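Local coordinates for myosin regulatory light chain (Physarum polycephalum, PDB 2BL0), which binds calcium in its N-terminal EF-hand and serves as a light chain of the myosin II regulatory domain, at residues Phe55-Ala58 against Thr59-Val63. Numbering follows the deposited sequence.
Sequences FDLA and TFKTV
With chi1 at 66°, CG of Asp56 sits between its own backbone N and carbonyl carbon, and this turns OD1 back over the first turn of helix 57-64, where it takes the amide of Thr59 (OD1 to N 3.1 Å) nearly along the C-O axis. That is an N-cap bond. A water bridges the same two residues: it accepts from Asp56 N at 3.0 Å and lies 2.8 Å from Thr59 OG1. With an alanine in place of Asp56 the carboxylate is gone, and the Thr59 amide would probably be left without its capping acceptor. The backbone takes over from there, Phe60 N reaching Asp56 O and Lys61 N reaching Leu57 O. This is the start of the last helix of the N-terminal EF-hand pair: Phe55 ends the short strand 54-55 and pairs through its backbone with Val22 of the calcium loop, and Asp56 touches Lys21 of that loop. On the buried side of the helix, the rings of Phe55 and Phe60 meet obliquely, planes at 39°, with CE2 of Phe55 3.8 Å from CD1 of Phe60; Phe60 goes on to Ile7 and Phe11 of helix 4-14. Across the helix surface, the extended Lys61 chain lays CE against Leu57 CG at 3.8 Å. One residue further along from Leu57, Ala58 O is gripped twice by Thr62 of the next turn, whose N and OG1 (2.9 Å from that oxygen) arrive from opposite faces of the carbonyl plane.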
loop_
_atom_site.group_PDB
_atom_site.type_symbol
_atom_site.label_atom_id
_atom_site.label_comp_id
_atom_site.label_asym_id
_atom_site.label_seq_id
_atom_site.Cartn_x
_atom_site.Cartn_y
_atom_site.Cartn_z
ATOM N N PHE B 55 -17.426 14.029 3.048
ATOM C CA PHE B 55 -17.274 13.457 4.383
ATOM C C PHE B 55 -15.805 13.361 4.779
ATOM O O PHE B 55 -14.934 13.252 3.926
ATOM C CB PHE B 55 -17.951 12.080 4.495
ATOM C CG PHE B 55 -17.390 11.029 3.567
ATOM C CD1 PHE B 55 -17.820 10.933 2.245
ATOM C CD2 PHE B 55 -16.435 10.124 4.021
ATOM C CE1 PHE B 55 -17.291 9.928 1.402
ATOM C CE2 PHE B 55 -15.909 9.132 3.178
ATOM C CZ PHE B 55 -16.334 9.052 1.865
ATOM N N ASP B 56 -15.552 13.396 6.076
ATOM C CA ASP B 56 -14.194 13.262 6.631
ATOM C C ASP B 56 -13.958 11.866 7.207
ATOM O O ASP B 56 -14.839 11.010 7.173
ATOM C CB ASP B 56 -13.870 14.383 7.633
ATOM C CG ASP B 56 -14.715 14.351 8.900
ATOM O OD1 ASP B 56 -15.399 13.355 9.200
ATOM O OD2 ASP B 56 -14.702 15.315 9.711
ATOM N N LEU B 57 -12.756 11.638 7.723
ATOM C CA LEU B 57 -12.358 10.315 8.167
ATOM C C LEU B 57 -13.189 9.837 9.341
ATOM O O LEU B 57 -13.598 8.689 9.365
ATOM C CB LEU B 57 -10.875 10.292 8.546
ATOM C CG LEU B 57 -10.357 8.991 9.174
ATOM C CD1 LEU B 57 -10.529 7.814 8.220
ATOM C CD2 LEU B 57 -8.914 9.153 9.625
ATOM N N ALA B 58 -13.453 10.723 10.299
ATOM C CA ALA B 58 -14.238 10.379 11.490
ATOM C C ALA B 58 -15.604 9.878 11.082
ATOM O O ALA B 58 -16.081 8.886 11.601
ATOM C CB ALA B 58 -14.364 11.573 12.439
ATOM N N THR B 59 -16.212 10.561 10.122
ATOM C CA THR B 59 -17.489 10.156 9.556
ATOM C C THR B 59 -17.417 8.800 8.848
ATOM O O THR B 59 -18.237 7.900 9.075
ATOM C CB THR B 59 -17.983 11.251 8.612
ATOM O OG1 THR B 59 -18.365 12.410 9.395
ATOM C CG2 THR B 59 -19.238 10.831 7.866
ATOM N N PHE B 60 -16.404 8.630 8.018
ATOM C CA PHE B 60 -16.224 7.395 7.292
ATOM C C PHE B 60 -16.136 6.237 8.268
ATOM O O PHE B 60 -16.755 5.205 8.044
ATOM C CB PHE B 60 -14.953 7.472 6.457
ATOM C CG PHE B 60 -14.695 6.270 5.595
ATOM C CD1 PHE B 60 -15.695 5.721 4.781
ATOM C CD2 PHE B 60 -13.431 5.728 5.531
ATOM C CE1 PHE B 60 -15.403 4.646 3.956
ATOM C CE2 PHE B 60 -13.158 4.659 4.711
ATOM C CZ PHE B 60 -14.144 4.127 3.924
ATOM N N LYS B 61 -15.364 6.409 9.342
ATOM C CA LYS B 61 -15.240 5.357 10.369
ATOM C C LYS B 61 -16.579 4.996 10.974
ATOM O O LYS B 61 -16.916 3.815 11.099
ATOM C CB LYS B 61 -14.289 5.816 11.472
ATOM C CG LYS B 61 -12.842 5.739 11.079
ATOM C CD LYS B 61 -11.956 6.336 12.170
ATOM C CE LYS B 61 -10.502 6.237 11.810
ATOM N NZ LYS B 61 -9.623 6.650 12.934
ATOM N N THR B 62 -17.333 6.022 11.345
ATOM C CA THR B 62 -18.623 5.880 11.981
ATOM C C THR B 62 -19.602 5.147 11.058
ATOM O O THR B 62 -20.296 4.234 11.478
ATOM C CB THR B 62 -19.196 7.270 12.364
ATOM O OG1 THR B 62 -18.308 7.965 13.273
ATOM C CG2 THR B 62 -20.462 7.115 13.137
ATOM N N VAL B 63 -19.656 5.556 9.801
ATOM C CA VAL B 63 -20.549 4.952 8.824
ATOM C C VAL B 63 -20.156 3.489 8.577
ATOM O O VAL B 63 -21.004 2.593 8.583
ATOM C CB VAL B 63 -20.548 5.742 7.512
ATOM C CG1 VAL B 63 -21.308 4.977 6.404
ATOM C CG2 VAL B 63 -21.195 7.082 7.722
HETATM O O HOH W 1 -18.010 14.440 7.515
#